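Local atomic coordinates of uncharacterized protein PH0987 (Pyrococcus horikoshii, PDB entry 2PHC), a protein that is of unknown function but belongs to the carboxyltransferase subdomain C and D family and is predicted to bind ATP and act as a hydrolase. Residues F127-A135 and F190-S198; E37-L45 and V54-S62. All blocks are in the same frame, centred on the assembly; numbering follows the deposited sequence.

Overall arrangement
Contact 2 comes first along the chain and is complete before contact 1 begins. It lies in the hairpin of strands 42-48 and 51-56, at one side of the four-stranded antiparallel sheet that also holds strands 3-5 and 10-14, with helices 21-37 and 63-82 packed nearby. Contact 1 belongs to the other, seven-stranded mixed sheet, where the hairpin of strands 123-129 and 134-138 meets the loop between strands 180-184 and 205-211. The two centres are 46 Å apart on opposite sides of the chain's centre, and their nearest atoms remain about 28 Å apart. They share no strand, and neither contact joins the two sheets.

Contact 1 of 2, residues F127-A135 and F190-S198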
loop_
_atom_site.group_PDB
_atom_site.type_symbol
_atom_site.label_atom_id
_atom_site.label_comp_id
_atom_site.label_asym_id
_atom_site.label_seq_id
_atom_site.Cartn_x
_atom_site.Cartn_y
_atom_site.Cartn_z
ATOM N N PHE A 127 10.680 -6.293 4.589
ATOM C CA PHE A 127 11.583 -7.168 5.348
ATOM C C PHE A 127 10.701 -8.156 5.994
ATOM O O PHE A 127 9.622 -7.770 6.378
ATOM C CB PHE A 127 12.376 -6.357 6.439
ATOM C CG PHE A 127 13.447 -7.180 7.174
ATOM C CD1 PHE A 127 14.713 -7.328 6.654
ATOM C CD2 PHE A 127 13.176 -7.779 8.383
ATOM C CE1 PHE A 127 15.685 -8.085 7.327
ATOM C CE2 PHE A 127 14.157 -8.508 9.067
ATOM C CZ PHE A 127 15.393 -8.672 8.527
ATOM N N LEU A 128 11.155 -9.421 6.112
ATOM C CA LEU A 128 10.488 -10.399 6.962
ATOM C C LEU A 128 11.473 -11.005 8.029
ATOM O O LEU A 128 12.624 -11.411 7.713
ATOM C CB LEU A 128 9.912 -11.548 6.136
ATOM C CG LEU A 128 8.849 -11.113 5.087
ATOM C CD1 LEU A 128 8.598 -12.317 4.193
ATOM C CD2 LEU A 128 7.512 -10.724 5.776
ATOM N N GLY A 129 10.945 -11.201 9.234
ATOM C CA GLY A 129 11.681 -11.987 10.214
ATOM C C GLY A 129 10.879 -13.207 10.569
ATOM O O GLY A 129 9.615 -13.196 10.437
ATOM N N PHE A 130 11.667 -14.164 10.930
ATOM C CA PHE A 130 11.293 -15.425 11.296
ATOM C C PHE A 130 11.844 -15.634 12.656
ATOM O O PHE A 130 12.879 -15.251 13.102
ATOM C CB PHE A 130 11.733 -16.483 10.309
ATOM C CG PHE A 130 11.247 -16.257 8.949
ATOM C CD1 PHE A 130 10.077 -16.780 8.540
ATOM C CD2 PHE A 130 11.974 -15.536 8.074
ATOM C CE1 PHE A 130 9.637 -16.592 7.276
ATOM C CE2 PHE A 130 11.531 -15.335 6.805
ATOM C CZ PHE A 130 10.364 -15.877 6.405
ATOM N N LEU A 131 10.956 -16.212 13.324
ATOM C CA LEU A 131 11.093 -16.891 14.620
ATOM C C LEU A 131 11.381 -15.880 15.806
ATOM O O LEU A 131 12.338 -16.059 16.617
ATOM C CB LEU A 131 12.179 -17.991 14.489
ATOM C CG LEU A 131 11.996 -19.239 13.543
ATOM C CD1 LEU A 131 13.244 -20.166 13.440
ATOM N N PRO A 132 10.531 -14.945 16.010
ATOM C CA PRO A 132 9.162 -15.190 15.746
ATOM C C PRO A 132 8.987 -14.453 14.470
ATOM O O PRO A 132 9.637 -13.495 14.184
ATOM C CB PRO A 132 8.490 -14.567 16.939
ATOM C CG PRO A 132 9.449 -13.524 17.362
ATOM C CD PRO A 132 10.708 -14.231 17.256
ATOM N N GLY A 133 8.152 -14.956 13.640
ATOM C CA GLY A 133 7.801 -14.130 12.451
ATOM C C GLY A 133 7.233 -12.711 12.715
ATOM O O GLY A 133 6.356 -12.522 13.514
ATOM N N PHE A 134 7.713 -11.738 11.958
ATOM C CA PHE A 134 7.145 -10.383 11.927
ATOM C C PHE A 134 7.243 -9.920 10.441
ATOM O O PHE A 134 8.222 -10.223 9.787
ATOM C CB PHE A 134 7.951 -9.457 12.875
ATOM C CG PHE A 134 7.257 -8.105 13.153
ATOM C CD1 PHE A 134 6.320 -7.952 14.176
ATOM C CD2 PHE A 134 7.470 -7.042 12.346
ATOM C CE1 PHE A 134 5.657 -6.770 14.334
ATOM C CE2 PHE A 134 6.834 -5.837 12.527
ATOM C CZ PHE A 134 5.926 -5.705 13.518
ATOM N N ALA A 135 6.221 -9.235 9.917
ATOM C CA ALA A 135 6.300 -8.549 8.635
ATOM C C ALA A 135 6.325 -7.048 8.806
ATOM O O ALA A 135 5.515 -6.463 9.512
ATOM C CB ALA A 135 5.156 -8.921 7.798
ATOM N N PHE A 190 2.366 -16.920 8.545
ATOM C CA PHE A 190 3.628 -17.655 8.486
ATOM C C PHE A 190 3.380 -19.112 8.932
ATOM O O PHE A 190 2.828 -19.409 9.991
ATOM C CB PHE A 190 4.777 -16.995 9.362
ATOM C CG PHE A 190 5.321 -15.615 8.859
ATOM C CD1 PHE A 190 6.691 -15.333 8.936
ATOM C CD2 PHE A 190 4.463 -14.577 8.420
ATOM C CE1 PHE A 190 7.209 -14.045 8.554
ATOM C CE2 PHE A 190 4.937 -13.299 8.028
ATOM C CZ PHE A 190 6.319 -13.040 8.154
ATOM N N ASN A 191 3.840 -20.058 8.169
ATOM C CA ASN A 191 3.450 -21.423 8.471
ATOM C C ASN A 191 4.562 -22.245 8.025
ATOM O O ASN A 191 4.667 -22.440 6.841
ATOM C CB ASN A 191 2.165 -21.818 7.727
ATOM C CG ASN A 191 1.666 -23.203 8.128
ATOM O OD1 ASN A 191 2.409 -24.007 8.701
ATOM N ND2 ASN A 191 0.419 -23.503 7.774
ATOM N N PRO A 192 5.454 -22.685 8.961
ATOM C CA PRO A 192 6.598 -23.497 8.474
ATOM C C PRO A 192 5.948 -24.787 7.882
ATOM O O PRO A 192 4.764 -25.086 8.162
ATOM C CB PRO A 192 7.449 -23.720 9.755
ATOM C CG PRO A 192 6.406 -23.764 10.873
ATOM C CD PRO A 192 5.434 -22.600 10.429
ATOM N N GLY A 193 6.548 -25.521 6.978
ATOM C CA GLY A 193 5.608 -26.582 6.446
ATOM C C GLY A 193 4.406 -26.169 5.555
ATOM O O GLY A 193 3.495 -26.963 5.278
ATOM N N LYS A 194 4.439 -24.902 5.089
ATOM C CA LYS A 194 3.812 -24.436 3.821
ATOM C C LYS A 194 4.952 -24.001 2.941
ATOM O O LYS A 194 5.952 -23.512 3.442
ATOM C CB LYS A 194 2.889 -23.257 4.092
ATOM C CG LYS A 194 1.515 -23.694 4.563
ATOM C CD LYS A 194 0.637 -24.058 3.356
ATOM C CE LYS A 194 -0.724 -24.552 3.829
ATOM N NZ LYS A 194 -0.448 -25.902 4.406
ATOM N N VAL A 195 4.878 -24.251 1.641
ATOM C CA VAL A 195 5.834 -23.605 0.703
ATOM C C VAL A 195 5.151 -22.585 -0.215
ATOM O O VAL A 195 4.225 -22.932 -0.946
ATOM C CB VAL A 195 6.762 -24.608 -0.107
ATOM C CG1 VAL A 195 7.898 -23.845 -0.811
ATOM C CG2 VAL A 195 7.363 -25.652 0.863
ATOM N N PRO A 196 5.565 -21.304 -0.133
ATOM C CA PRO A 196 6.507 -20.732 0.824
ATOM C C PRO A 196 5.892 -20.576 2.208
ATOM O O PRO A 196 4.720 -20.690 2.379
ATOM C CB PRO A 196 6.794 -19.337 0.205
ATOM C CG PRO A 196 5.533 -18.966 -0.325
ATOM C CD PRO A 196 5.117 -20.258 -1.074
ATOM N N PRO A 197 6.718 -20.404 3.202
ATOM C CA PRO A 197 6.299 -20.338 4.578
ATOM C C PRO A 197 5.724 -19.041 5.076
ATOM O O PRO A 197 5.259 -19.060 6.180
ATOM C CB PRO A 197 7.568 -20.653 5.348
ATOM C CG PRO A 197 8.651 -20.264 4.481
ATOM C CD PRO A 197 8.171 -20.403 3.053
ATOM N N SER A 198 5.797 -17.923 4.336
ATOM C CA SER A 198 4.987 -16.696 4.659
ATOM C C SER A 198 4.094 -16.427 3.430
ATOM O O SER A 198 4.545 -16.653 2.318
ATOM C CB SER A 198 5.881 -15.465 4.916
ATOM O OG SER A 198 6.945 -15.447 3.960
#
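At the turn of the beta hairpin made by strands 123-129 and 134-138, the loop segment 190-198 presses one aromatic side chain, F190, against L128, F130, G133 and A135. The hairpin closes with a backbone bond from G129 N to F134 O of 2.9 Å, just where F190 arrives. With CG of F190 beside its own backbone N (chi1 -68°), the ring reaches into the hairpin, and its CD1, CE1 and CZ side does the touching. CZ of F190 meets CD2 of L128 at 3.5 Å. The same F190 CZ lies 4.3 Å from CB of A135. CD1 of F190 sits 3.6 Å from CE1 of F130; the planes of these two rings are inclined at 54°, so the pair is oblique. G133, whose place in the model is less sure, also borders the ring on its CD1 side. One face of the F190 ring is taken by its own segment: CB of S198 stands 3.7 Å above the plane, over the centre. The hydroxyl OG of S198 is 3.5 Å from the other L128 branch, CD1, and finds its polar partner in the carbonyl of V200. W170 and A172 also adjoin F190. With an alanine here instead of F190, L128 and F130 would probably lose the ring they pack on, and a gap would open between S198 and the hairpin. No hydrogen bond crosses between the two segments, so the loop is held to the hairpin by apolar packing and by the close fit of one ring.

Contact 2 of 2, residues E37-L45 and V54-S62; sequences ESPEWLVEL and VIYDPLKAS
W41 holds CG between its backbone N and carbonyl carbon (chi1 50°), a turn that lays the indole beside A61 and Y56 at the open end of the hairpin. CB of W41 is tight against CB of A61 at 3.3 Å, while the six-membered ring of W41 brings CE3 to 3.6 Å from CB of Y56. The CG1 methyl of V54 lies at the indole's edge. One indole face is covered by CB of P39, from the turn leading into the strand, and Y69 of helix 63-82 meets the indole edge-to-face.

Past W41 the strands pair antiparallel, with a classic beta bulge in which V43 and E44 both face I55. The carbonyl O of I55 is gripped twice, by V43 N at 2.8 Å and by E44 N at 3.3 Å. Both donors come from the same face of that carbonyl, E44 N from well above its plane (43° out). I55 N returns a bond to E44 O, and D57 N closes the end of the ladder on W41 O at 2.9 Å. Side chains follow the register: CB of E44 runs alongside I55, 3.8 Å from its CD1, and on the other face CD2 of L45 rests 3.7 Å from CG2 of V54. Beyond the strand, D57 OD2 accepts from L59 N in an Asx turn at the start of the loop that leads to A61. The backbone bonds thus fix the register across the bulge, while the indole, through its contact with Y69, joins the open end of the hairpin to helix 63-82.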
loop_
_atom_site.group_PDB
_atom_site.type_symbol
_atom_site.label_atom_id
_atom_site.label_comp_id
_atom_site.label_asym_id
_atom_site.label_seq_id
_atom_site.Cartn_x
_atom_site.Cartn_y
_atom_site.Cartn_z
ATOM N N GLU A 37 9.105 0.851 -23.278
ATOM C CA GLU A 37 8.802 0.876 -24.675
ATOM C C GLU A 37 9.542 1.815 -25.597
ATOM O O GLU A 37 9.558 1.561 -26.756
ATOM C CB GLU A 37 7.328 1.039 -24.951
ATOM C CG GLU A 37 6.449 0.681 -23.867
ATOM C CD GLU A 37 6.148 -0.710 -23.899
ATOM O OE1 GLU A 37 5.568 -1.112 -24.874
ATOM O OE2 GLU A 37 6.517 -1.420 -22.983
ATOM N N SER A 38 10.106 2.915 -25.117
ATOM C CA SER A 38 10.364 4.065 -25.954
ATOM C C SER A 38 9.557 4.128 -27.230
ATOM O O SER A 38 10.028 3.847 -28.279
ATOM C CB SER A 38 11.822 4.179 -26.282
ATOM O OG SER A 38 12.521 3.351 -25.457
ATOM N N PRO A 39 8.333 4.549 -27.149
ATOM C CA PRO A 39 7.640 4.767 -28.392
ATOM C C PRO A 39 8.219 5.934 -29.198
ATOM O O PRO A 39 8.671 6.924 -28.673
ATOM C CB PRO A 39 6.204 4.981 -27.956
ATOM C CG PRO A 39 6.275 5.358 -26.596
ATOM C CD PRO A 39 7.487 4.847 -26.002
ATOM N N GLU A 40 8.199 5.755 -30.497
ATOM C CA GLU A 40 8.893 6.585 -31.479
ATOM C C GLU A 40 8.324 7.979 -31.498
ATOM O O GLU A 40 9.010 8.909 -31.877
ATOM C CB GLU A 40 8.867 5.935 -32.916
ATOM C CG GLU A 40 10.209 5.225 -33.256
ATOM C CD GLU A 40 10.343 4.623 -34.705
ATOM O OE1 GLU A 40 11.428 3.993 -34.976
ATOM O OE2 GLU A 40 9.379 4.775 -35.539
ATOM N N TRP A 41 7.091 8.101 -31.036
ATOM C CA TRP A 41 6.399 9.375 -30.956
ATOM C C TRP A 41 6.641 10.195 -29.684
ATOM O O TRP A 41 6.059 11.287 -29.567
ATOM C CB TRP A 41 4.912 9.213 -31.173
ATOM C CG TRP A 41 4.245 8.158 -30.343
ATOM C CD1 TRP A 41 3.862 6.905 -30.756
ATOM C CD2 TRP A 41 3.825 8.261 -28.941
ATOM N NE1 TRP A 41 3.247 6.214 -29.707
ATOM C CE2 TRP A 41 3.216 7.014 -28.590
ATOM C CE3 TRP A 41 3.934 9.267 -27.948
ATOM C CZ2 TRP A 41 2.704 6.758 -27.297
ATOM C CZ3 TRP A 41 3.434 8.984 -26.640
ATOM C CH2 TRP A 41 2.837 7.742 -26.346
ATOM N N LEU A 42 7.492 9.689 -28.779
ATOM C CA LEU A 42 7.684 10.273 -27.392
ATOM C C LEU A 42 8.513 11.523 -27.438
ATOM O O LEU A 42 9.672 11.497 -27.913
ATOM C CB LEU A 42 8.378 9.311 -26.353
ATOM C CG LEU A 42 8.396 9.884 -24.894
ATOM C CD1 LEU A 42 6.955 10.211 -24.445
ATOM C CD2 LEU A 42 9.057 8.917 -23.900
ATOM N N VAL A 43 7.984 12.594 -26.894
ATOM C CA VAL A 43 8.880 13.728 -26.727
ATOM C C VAL A 43 9.448 13.918 -25.248
ATOM O O VAL A 43 10.652 13.839 -25.016
ATOM C CB VAL A 43 8.281 14.940 -27.431
ATOM C CG1 VAL A 43 8.953 16.278 -27.000
ATOM C CG2 VAL A 43 8.305 14.694 -28.985
ATOM N N GLU A 44 8.541 14.053 -24.277
ATOM C CA GLU A 44 8.915 14.365 -22.952
ATOM C C GLU A 44 7.934 13.649 -21.987
ATOM O O GLU A 44 6.793 13.356 -22.343
ATOM C CB GLU A 44 8.851 15.891 -22.758
ATOM C CG GLU A 44 9.334 16.388 -21.363
ATOM C CD GLU A 44 9.908 17.832 -21.330
ATOM O OE1 GLU A 44 10.878 18.032 -20.518
ATOM O OE2 GLU A 44 9.393 18.752 -22.052
ATOM N N LEU A 45 8.432 13.382 -20.785
ATOM C CA LEU A 45 7.629 12.859 -19.672
ATOM C C LEU A 45 7.985 13.742 -18.450
ATOM O O LEU A 45 9.126 13.893 -18.127
ATOM C CB LEU A 45 8.038 11.370 -19.371
ATOM C CG LEU A 45 7.580 10.244 -20.301
ATOM C CD1 LEU A 45 8.104 8.966 -19.760
ATOM C CD2 LEU A 45 6.049 10.185 -20.443
ATOM N N VAL A 54 2.644 13.807 -20.493
ATOM C CA VAL A 54 3.152 13.126 -21.615
ATOM C C VAL A 54 2.966 13.978 -22.869
ATOM O O VAL A 54 1.890 14.442 -23.201
ATOM C CB VAL A 54 2.480 11.725 -21.851
ATOM C CG1 VAL A 54 3.307 10.910 -22.878
ATOM C CG2 VAL A 54 2.449 10.974 -20.545
ATOM N N ILE A 55 4.069 14.131 -23.551
ATOM C CA ILE A 55 4.103 14.945 -24.731
ATOM C C ILE A 55 4.726 14.232 -25.902
ATOM O O ILE A 55 5.644 13.427 -25.705
ATOM C CB ILE A 55 5.116 16.141 -24.438
ATOM C CG1 ILE A 55 4.573 17.051 -23.324
ATOM C CG2 ILE A 55 5.432 16.976 -25.685
ATOM C CD1 ILE A 55 5.622 17.911 -22.740
ATOM N N TYR A 56 4.073 14.414 -27.035
ATOM C CA TYR A 56 4.178 13.604 -28.214
ATOM C C TYR A 56 4.458 14.433 -29.430
ATOM O O TYR A 56 4.167 15.591 -29.467
ATOM C CB TYR A 56 2.952 12.715 -28.443
ATOM C CG TYR A 56 1.632 13.336 -28.858
ATOM C CD1 TYR A 56 0.663 13.618 -27.945
ATOM C CD2 TYR A 56 1.321 13.544 -30.173
ATOM C CE1 TYR A 56 -0.498 14.128 -28.303
ATOM C CE2 TYR A 56 0.121 14.060 -30.532
ATOM C CZ TYR A 56 -0.775 14.349 -29.586
ATOM O OH TYR A 56 -1.965 14.861 -29.919
ATOM N N ASP A 57 5.043 13.812 -30.430
ATOM C CA ASP A 57 5.316 14.523 -31.662
ATOM C C ASP A 57 4.152 14.288 -32.619
ATOM O O ASP A 57 4.008 13.190 -33.112
ATOM C CB ASP A 57 6.588 14.010 -32.279
ATOM C CG ASP A 57 6.858 14.650 -33.642
ATOM O OD1 ASP A 57 7.991 14.513 -34.137
ATOM O OD2 ASP A 57 5.937 15.295 -34.196
ATOM N N PRO A 58 3.326 15.316 -32.878
ATOM C CA PRO A 58 2.061 15.156 -33.603
ATOM C C PRO A 58 2.196 14.727 -35.086
ATOM O O PRO A 58 1.165 14.560 -35.777
ATOM C CB PRO A 58 1.432 16.566 -33.551
ATOM C CG PRO A 58 2.272 17.352 -32.657
ATOM C CD PRO A 58 3.597 16.726 -32.554
ATOM N N LEU A 59 3.437 14.591 -35.561
ATOM C CA LEU A 59 3.710 14.205 -36.928
ATOM C C LEU A 59 3.949 12.714 -36.991
ATOM O O LEU A 59 3.936 12.104 -38.084
ATOM C CB LEU A 59 4.926 14.990 -37.487
ATOM C CG LEU A 59 4.706 16.526 -37.647
ATOM C CD1 LEU A 59 5.876 17.215 -38.305
ATOM C CD2 LEU A 59 3.395 16.904 -38.366
ATOM N N LYS A 60 4.156 12.138 -35.798
ATOM C CA LYS A 60 4.614 10.758 -35.610
ATOM C C LYS A 60 3.442 9.870 -35.190
ATOM O O LYS A 60 3.420 8.670 -35.467
ATOM C CB LYS A 60 5.705 10.688 -34.542
ATOM C CG LYS A 60 7.092 11.086 -34.969
ATOM C CD LYS A 60 7.809 9.941 -35.578
ATOM C CE LYS A 60 9.329 10.134 -35.423
ATOM N NZ LYS A 60 9.853 11.397 -35.997
ATOM N N ALA A 61 2.557 10.455 -34.447
ATOM C CA ALA A 61 1.597 9.680 -33.805
ATOM C C ALA A 61 0.458 10.541 -33.962
ATOM O O ALA A 61 0.489 11.697 -33.745
ATOM C CB ALA A 61 1.914 9.471 -32.401
ATOM N N SER A 62 -0.683 9.964 -34.182
ATOM C CA SER A 62 -1.877 10.734 -34.105
ATOM C C SER A 62 -2.386 10.956 -32.703
ATOM O O SER A 62 -2.009 10.297 -31.797
ATOM C CB SER A 62 -2.925 10.142 -35.024
ATOM O OG SER A 62 -4.060 9.743 -34.332
#